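Local coordinates for protein CRISPR system CMR subunit Cmr7 1 (Sulfolobus solfataricus, PDB 2X5Q) that serves CRISPR-based antiviral defence as a subunit, possibly dimeric, of the CMR ribonucleoprotein complex that carries crRNA, at residues T60-D65 against L71-D76; F13-N18 against I28-S33. All blocks are in the same frame, centred on the assembly; numbering follows the deposited sequence.

Contact 1 of 2, residues T60-D65 against L71-D76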
ATOM      1  N   THR A  60      -6.498  -0.026  -1.335  1.00 26.00           N
ATOM      2  CA  THR A  60      -6.123  -1.408  -0.993  1.00 26.58           C
ATOM      3  C   THR A  60      -4.818  -1.421  -0.173  1.00 26.33           C
ATOM      4  O   THR A  60      -4.053  -0.478  -0.218  1.00 26.36           O
ATOM      5  CB  THR A  60      -6.021  -2.326  -2.261  1.00 27.66           C
ATOM      6  OG1 THR A  60      -4.978  -1.865  -3.124  1.00 29.00           O
ATOM      7  CG2 THR A  60      -7.339  -2.314  -3.060  1.00 27.79           C
ATOM      8  N   GLY A  61      -4.566  -2.495   0.568  1.00 26.75           N
ATOM      9  CA  GLY A  61      -3.409  -2.548   1.476  1.00 27.03           C
ATOM     10  C   GLY A  61      -3.546  -1.660   2.714  1.00 26.33           C
ATOM     11  O   GLY A  61      -2.549  -1.406   3.402  1.00 27.57           O
ATOM     12  N   TYR A  62      -4.780  -1.237   3.009  1.00 25.46           N
ATOM     13  CA  TYR A  62      -5.130  -0.379   4.147  1.00 25.12           C
ATOM     14  C   TYR A  62      -6.378  -0.868   4.876  1.00 25.19           C
ATOM     15  O   TYR A  62      -7.295  -1.417   4.269  1.00 24.80           O
ATOM     16  CB  TYR A  62      -5.370   1.070   3.695  1.00 25.06           C
ATOM     17  CG  TYR A  62      -4.104   1.812   3.429  1.00 25.52           C
ATOM     18  CD1 TYR A  62      -3.450   2.489   4.461  1.00 27.01           C
ATOM     19  CD2 TYR A  62      -3.517   1.804   2.158  1.00 26.63           C
ATOM     20  CE1 TYR A  62      -2.269   3.151   4.237  1.00 27.57           C
ATOM     21  CE2 TYR A  62      -2.326   2.469   1.917  1.00 26.72           C
ATOM     22  CZ  TYR A  62      -1.709   3.144   2.965  1.00 28.55           C
ATOM     23  OH  TYR A  62      -0.530   3.813   2.756  1.00 29.63           O
ATOM     24  N   ALA A  63      -6.382  -0.681   6.190  1.00 25.10           N
ATOM     25  CA  ALA A  63      -7.577  -0.829   7.016  1.00 25.40           C
ATOM     26  C   ALA A  63      -7.714   0.460   7.849  1.00 25.64           C
ATOM     27  O   ALA A  63      -6.808   1.301   7.847  1.00 26.59           O
ATOM     28  CB  ALA A  63      -7.467  -2.044   7.903  1.00 26.11           C
ATOM     29  N   ILE A  64      -8.851   0.640   8.499  1.00 25.71           N
ATOM     30  CA  ILE A  64      -9.089   1.843   9.293  1.00 26.10           C
ATOM     31  C   ILE A  64      -9.226   1.456  10.760  1.00 27.29           C
ATOM     32  O   ILE A  64      -9.797   0.418  11.102  1.00 28.07           O
ATOM     33  CB  ILE A  64     -10.302   2.668   8.760  1.00 25.47           C
ATOM     34  CG1 ILE A  64     -10.420   4.022   9.482  1.00 25.82           C
ATOM     35  CG2 ILE A  64     -11.609   1.903   8.878  1.00 26.05           C
ATOM     36  CD1 ILE A  64     -11.300   5.054   8.708  1.00 25.09           C
ATOM     37  N   ASP A  65      -8.608   2.251  11.625  1.00 28.38           N
ATOM     38  CA  ASP A  65      -8.838   2.141  13.058  1.00 30.13           C
ATOM     39  C   ASP A  65     -10.114   2.946  13.228  1.00 31.29           C
ATOM     40  O   ASP A  65     -10.087   4.187  13.261  1.00 31.21           O
ATOM     41  CB  ASP A  65      -7.668   2.745  13.845  1.00 31.05           C
ATOM     42  CG  ASP A  65      -7.932   2.815  15.342  1.00 32.58           C
ATOM     43  OD1 ASP A  65      -9.110   2.897  15.761  1.00 31.76           O
ATOM     44  OD2 ASP A  65      -6.943   2.805  16.103  1.00 33.82           O
ATOM     45  N   LEU A  71      -6.299   5.705   8.965  1.00 26.12           N
ATOM     46  CA  LEU A  71      -5.978   4.565   8.120  1.00 25.39           C
ATOM     47  C   LEU A  71      -4.642   3.941   8.531  1.00 25.70           C
ATOM     48  O   LEU A  71      -3.693   4.647   8.899  1.00 25.01           O
ATOM     49  CB  LEU A  71      -5.881   5.011   6.672  1.00 25.24           C
ATOM     50  CG  LEU A  71      -7.136   5.640   6.045  1.00 24.91           C
ATOM     51  CD1 LEU A  71      -6.746   6.467   4.809  1.00 26.57           C
ATOM     52  CD2 LEU A  71      -8.113   4.560   5.690  1.00 26.32           C
ATOM     53  N   VAL A  72      -4.575   2.617   8.423  1.00 25.19           N
ATOM     54  CA  VAL A  72      -3.392   1.853   8.804  1.00 25.79           C
ATOM     55  C   VAL A  72      -2.945   0.948   7.665  1.00 25.30           C
ATOM     56  O   VAL A  72      -3.727   0.126   7.183  1.00 24.31           O
ATOM     57  CB  VAL A  72      -3.666   0.980  10.039  1.00 27.02           C
ATOM     58  CG1 VAL A  72      -2.420   0.147  10.382  1.00 26.43           C
ATOM     59  CG2 VAL A  72      -4.078   1.865  11.230  1.00 26.25           C
ATOM     60  N   PRO A  73      -1.679   1.078   7.241  1.00 25.92           N
ATOM     61  CA  PRO A  73      -1.209   0.194   6.177  1.00 26.17           C
ATOM     62  C   PRO A  73      -1.000  -1.208   6.740  1.00 26.97           C
ATOM     63  O   PRO A  73      -0.293  -1.376   7.725  1.00 28.29           O
ATOM     64  CB  PRO A  73       0.109   0.843   5.737  1.00 26.27           C
ATOM     65  CG  PRO A  73       0.613   1.535   6.962  1.00 27.41           C
ATOM     66  CD  PRO A  73      -0.624   2.010   7.694  1.00 26.97           C
ATOM     67  N   THR A  74      -1.649  -2.191   6.137  1.00 27.32           N
ATOM     68  CA  THR A  74      -1.645  -3.557   6.636  1.00 28.47           C
ATOM     69  C   THR A  74      -0.784  -4.509   5.815  1.00 29.60           C
ATOM     70  O   THR A  74      -0.491  -5.633   6.255  1.00 31.02           O
ATOM     71  CB  THR A  74      -3.063  -4.101   6.702  1.00 28.37           C
ATOM     72  OG1 THR A  74      -3.575  -4.282   5.377  1.00 28.23           O
ATOM     73  CG2 THR A  74      -3.961  -3.114   7.468  1.00 27.80           C
ATOM     74  N   PHE A  75      -0.374  -4.069   4.630  1.00 29.53           N
ATOM     75  CA  PHE A  75       0.461  -4.881   3.746  1.00 30.95           C
ATOM     76  C   PHE A  75      -0.217  -6.191   3.358  1.00 31.45           C
ATOM     77  O   PHE A  75       0.440  -7.216   3.157  1.00 31.98           O
ATOM     78  CB  PHE A  75       1.842  -5.082   4.368  1.00 32.34           C
ATOM     79  CG  PHE A  75       2.610  -3.808   4.464  1.00 33.51           C
ATOM     80  CD1 PHE A  75       3.407  -3.385   3.404  1.00 34.09           C
ATOM     81  CD2 PHE A  75       2.482  -2.983   5.574  1.00 32.48           C
ATOM     82  CE1 PHE A  75       4.092  -2.171   3.476  1.00 34.73           C
ATOM     83  CE2 PHE A  75       3.169  -1.788   5.650  1.00 32.53           C
ATOM     84  CZ  PHE A  75       3.971  -1.379   4.603  1.00 33.18           C
ATOM     85  N   ASP A  76      -1.545  -6.120   3.252  1.00 31.03           N
ATOM     86  CA  ASP A  76      -2.395  -7.228   2.800  1.00 31.95           C
ATOM     87  C   ASP A  76      -3.255  -6.629   1.692  1.00 31.79           C
ATOM     88  O   ASP A  76      -4.146  -5.827   1.977  1.00 31.34           O
ATOM     89  CB  ASP A  76      -3.261  -7.740   3.955  1.00 31.89           C
ATOM     90  CG  ASP A  76      -4.130  -8.935   3.574  1.00 32.43           C
ATOM     91  OD1 ASP A  76      -4.479  -9.102   2.381  1.00 32.51           O
ATOM     92  OD2 ASP A  76      -4.475  -9.713   4.489  1.00 33.96           O
TER
HETATM   93  O   HOH W   1       0.043  -1.635   2.795  1.00 33.20           O
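Tyr62 lies across Pro73 in the antiparallel beta hairpin of strands 62-65 and 70-73, whose register is fixed by three paired residues. Ala63 and Val72 form the hydrogen-bonded pair: Val72 N donates to Ala63 O at 2.7 Å, and Ala63 N returns a bond to Val72 O at 2.9 Å with an N-H...O angle of 170°. Tyr62 with Pro73 and Ile64 with Leu71 are the flanking non-hydrogen-bonded pairs, their side chains sharing one face of the sheet.

From CB outward, the Tyr62 side chain slants across the partner strand. CB and CG lie near Val72 O; CD1 then stands 3.6 Å from Pro73 N and also meets Leu71 CB, while CE1 is 3.6 Å from Pro73 CB, and CZ grazes the same carbon. The torsion that brings the ring here sets CG beside the backbone N (chi1 -77°). The second subunit adds its own Phe75 against this tyrosine.

On the other face, Ala63 CB packs against Thr74 CG2, while Thr74 OG1 is hydrogen-bonded to Asp79 OD2. Just before strand 62-65 begins, Gly61 O takes two hydrogen bonds: Thr74 N donates at 3.0 Å from above the carbonyl plane (42° out of it), and a water donates at 2.7 Å to Gly61 O while accepting from Phe75 N, its oxygen 3.7 Å above the Phe75 ring plane, over the centre.

Contact 2 of 2, residues F13-N18 against I28-S33; sequences FLPITN and IKIGSS
Ile30 O takes a hydrogen bond from a water at 2.7 Å, and the same water accepts one from Thr17 OG1 at 2.9 Å, so a single molecule spans the two segments where their backbones are too far apart to pair. The nearest CA atoms, those of Pro15 and Ile30, are 7.2 Å apart. Thr17 OG1 also accepts a hydrogen bond from Ser19 N, which ties the bridging hydroxyl to its own loop.

Beside this polar link the contact is aliphatic. The end of Ile30 meets the Pro15 ring at about a right angle: CD1 comes 3.5 Å from Pro15 CD, and the other branch, CG2, lies 4.0 Å from Pro15 CG. With CG1 opposite the carbonyl carbon (chi1 -55°) and the chain then extended, both branches of Ile30 reach the proline. Leu14 and Ile28 cross at about a right angle, though the modelled gap between their CD1 methyls is doubtful; both touch Ile162 of helix 148-162.

Strand 11-15 of the mixed sheet is thus packed against segment 28-33, which continues from the four-stranded sheet. Because the direct contacts are between carbons alone, cohesion here rests on shape and burial, with directional bonding confined to the water bridge.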
ATOM      1  N   PHE A  13      -9.154  12.455   1.087  1.00 23.29           N
ATOM      2  CA  PHE A  13      -9.876  11.169   1.163  1.00 22.93           C
ATOM      3  C   PHE A  13     -10.716  11.128   2.403  1.00 23.43           C
ATOM      4  O   PHE A  13     -10.194  11.181   3.534  1.00 23.78           O
ATOM      5  CB  PHE A  13      -8.873  10.008   1.171  1.00 23.20           C
ATOM      6  CG  PHE A  13      -9.494   8.628   1.224  1.00 22.60           C
ATOM      7  CD1 PHE A  13     -10.151   8.096   0.116  1.00 24.25           C
ATOM      8  CD2 PHE A  13      -9.380   7.839   2.366  1.00 23.77           C
ATOM      9  CE1 PHE A  13     -10.687   6.802   0.156  1.00 23.87           C
ATOM     10  CE2 PHE A  13      -9.922   6.525   2.414  1.00 22.40           C
ATOM     11  CZ  PHE A  13     -10.560   6.020   1.320  1.00 23.31           C
ATOM     12  N   LEU A  14     -12.024  11.015   2.200  1.00 24.17           N
ATOM     13  CA  LEU A  14     -12.966  10.894   3.302  1.00 24.91           C
ATOM     14  C   LEU A  14     -13.357   9.426   3.370  1.00 24.49           C
ATOM     15  O   LEU A  14     -14.114   8.956   2.519  1.00 24.20           O
ATOM     16  CB  LEU A  14     -14.174  11.807   3.042  1.00 26.01           C
ATOM     17  CG  LEU A  14     -15.293  12.007   4.063  1.00 28.22           C
ATOM     18  CD1 LEU A  14     -16.173  13.180   3.626  1.00 32.18           C
ATOM     19  CD2 LEU A  14     -16.147  10.790   4.253  1.00 31.64           C
ATOM     20  N   PRO A  15     -12.817   8.682   4.357  1.00 24.61           N
ATOM     21  CA  PRO A  15     -13.283   7.308   4.560  1.00 24.86           C
ATOM     22  C   PRO A  15     -14.753   7.259   4.932  1.00 25.47           C
ATOM     23  O   PRO A  15     -15.197   8.020   5.803  1.00 27.03           O
ATOM     24  CB  PRO A  15     -12.432   6.791   5.742  1.00 24.89           C
ATOM     25  CG  PRO A  15     -11.303   7.732   5.872  1.00 26.07           C
ATOM     26  CD  PRO A  15     -11.780   9.059   5.331  1.00 25.41           C
ATOM     27  N   ILE A  16     -15.510   6.378   4.284  1.00 25.73           N
ATOM     28  CA  ILE A  16     -16.912   6.180   4.647  1.00 26.95           C
ATOM     29  C   ILE A  16     -17.025   4.936   5.540  1.00 28.22           C
ATOM     30  O   ILE A  16     -16.920   3.795   5.055  1.00 28.93           O
ATOM     31  CB  ILE A  16     -17.786   6.054   3.387  1.00 26.94           C
ATOM     32  CG1 ILE A  16     -17.600   7.284   2.487  1.00 26.66           C
ATOM     33  CG2 ILE A  16     -19.273   5.868   3.745  1.00 28.18           C
ATOM     34  CD1 ILE A  16     -18.064   8.583   3.098  1.00 27.14           C
ATOM     35  N   THR A  17     -17.199   5.160   6.845  1.00 28.50           N
ATOM     36  CA  THR A  17     -17.346   4.081   7.821  1.00 29.16           C
ATOM     37  C   THR A  17     -18.617   4.273   8.621  1.00 30.08           C
ATOM     38  O   THR A  17     -19.254   5.307   8.507  1.00 29.04           O
ATOM     39  CB  THR A  17     -16.202   4.069   8.852  1.00 29.04           C
ATOM     40  OG1 THR A  17     -16.383   5.153   9.762  1.00 31.67           O
ATOM     41  CG2 THR A  17     -14.839   4.182   8.195  1.00 29.52           C
ATOM     42  N   ASN A  18     -18.934   3.301   9.490  1.00 31.29           N
ATOM     43  CA  ASN A  18     -20.055   3.423  10.427  1.00 33.36           C
ATOM     44  C   ASN A  18     -19.894   4.491  11.510  1.00 34.47           C
ATOM     45  O   ASN A  18     -20.860   4.752  12.233  1.00 36.22           O
ATOM     46  CB  ASN A  18     -20.338   2.088  11.141  1.00 34.94           C
ATOM     47  CG  ASN A  18     -21.005   1.069  10.243  1.00 35.52           C
ATOM     48  OD1 ASN A  18     -22.065   1.331   9.672  1.00 35.89           O
ATOM     49  ND2 ASN A  18     -20.397  -0.111  10.129  1.00 34.96           N
ATOM     50  N   ILE A  28     -16.287  17.135   8.941  1.00 36.03           N
ATOM     51  CA  ILE A  28     -16.700  15.765   9.142  1.00 34.87           C
ATOM     52  C   ILE A  28     -15.705  15.115  10.096  1.00 34.26           C
ATOM     53  O   ILE A  28     -14.507  15.072   9.806  1.00 32.86           O
ATOM     54  CB  ILE A  28     -16.725  15.024   7.811  1.00 32.66           C
ATOM     55  CG1 ILE A  28     -17.767  15.670   6.888  1.00 33.09           C
ATOM     56  CG2 ILE A  28     -17.039  13.526   8.010  1.00 31.96           C
ATOM     57  CD1 ILE A  28     -17.521  15.431   5.445  1.00 32.26           C
ATOM     58  N   LYS A  29     -16.209  14.654  11.237  1.00 34.76           N
ATOM     59  CA  LYS A  29     -15.419  13.863  12.166  1.00 35.07           C
ATOM     60  C   LYS A  29     -15.314  12.444  11.610  1.00 33.09           C
ATOM     61  O   LYS A  29     -16.329  11.775  11.407  1.00 31.97           O
ATOM     62  CB  LYS A  29     -16.077  13.854  13.547  1.00 37.37           C
ATOM     63  CG  LYS A  29     -15.412  12.940  14.570  1.00 38.07           C
ATOM     64  CD  LYS A  29     -15.824  13.300  16.001  1.00 41.22           C
ATOM     65  CE  LYS A  29     -15.343  12.249  16.995  1.00 42.87           C
ATOM     66  NZ  LYS A  29     -15.613  12.635  18.423  1.00 45.26           N
ATOM     67  N   ILE A  30     -14.090  11.993  11.333  1.00 31.71           N
ATOM     68  CA  ILE A  30     -13.878  10.629  10.869  1.00 30.32           C
ATOM     69  C   ILE A  30     -13.753   9.699  12.064  1.00 31.38           C
ATOM     70  O   ILE A  30     -14.284   8.584  12.063  1.00 32.18           O
ATOM     71  CB  ILE A  30     -12.635  10.524   9.990  1.00 29.15           C
ATOM     72  CG1 ILE A  30     -12.736  11.502   8.834  1.00 28.66           C
ATOM     73  CG2 ILE A  30     -12.493   9.103   9.408  1.00 27.83           C
ATOM     74  CD1 ILE A  30     -11.539  11.441   7.936  1.00 29.49           C
ATOM     75  N   GLY A  31     -13.051  10.162  13.090  1.00 31.75           N
ATOM     76  CA  GLY A  31     -13.026   9.482  14.366  1.00 32.66           C
ATOM     77  C   GLY A  31     -12.465  10.419  15.404  1.00 34.08           C
ATOM     78  O   GLY A  31     -12.364  11.627  15.163  1.00 34.36           O
ATOM     79  N   SER A  32     -12.081   9.868  16.550  1.00 34.60           N
ATOM     80  CA  SER A  32     -11.612  10.681  17.665  1.00 36.69           C
ATOM     81  C   SER A  32     -10.397  11.540  17.305  1.00 36.29           C
ATOM     82  O   SER A  32     -10.241  12.629  17.832  1.00 37.54           O
ATOM     83  CB  SER A  32     -11.259   9.790  18.860  1.00 37.75           C
ATOM     84  OG  SER A  32     -10.229   8.893  18.500  1.00 35.39           O
ATOM     85  N   SER A  33      -9.552  11.043  16.406  1.00 34.26           N
ATOM     86  CA  SER A  33      -8.275  11.676  16.103  1.00 34.77           C
ATOM     87  C   SER A  33      -8.215  12.386  14.738  1.00 33.32           C
ATOM     88  O   SER A  33      -7.246  13.116  14.467  1.00 33.53           O
ATOM     89  CB  SER A  33      -7.170  10.622  16.189  1.00 34.45           C
ATOM     90  OG  SER A  33      -7.214   9.993  17.459  1.00 37.03           O
TER
HETATM   91  O   HOH W   2     -14.226   5.976  11.486  1.00 71.72           O

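Contact 2 is the more central, its centre about 7 Å from that of the chain against about 14 Å for contact 1, and its four touching residues are all buried; contact 1 is partly buried and borders the second subunit. Their chemistry follows: the hairpin 60-65/71-76 is held by direct backbone bonds within one small sheet, whereas 13-18/28-33 joins two different sheets through aliphatic side chains and a water. The two meet directly. Ile64 CD1 packs 3.6 Å from Pro15 CB and also reaches Thr17 and Ile30, while Leu71 CD1 lies 3.8 Å from Phe13 CD2, so Ile64 and Leu71 join the hairpin to strand 11-15 through Pro15 and Phe13.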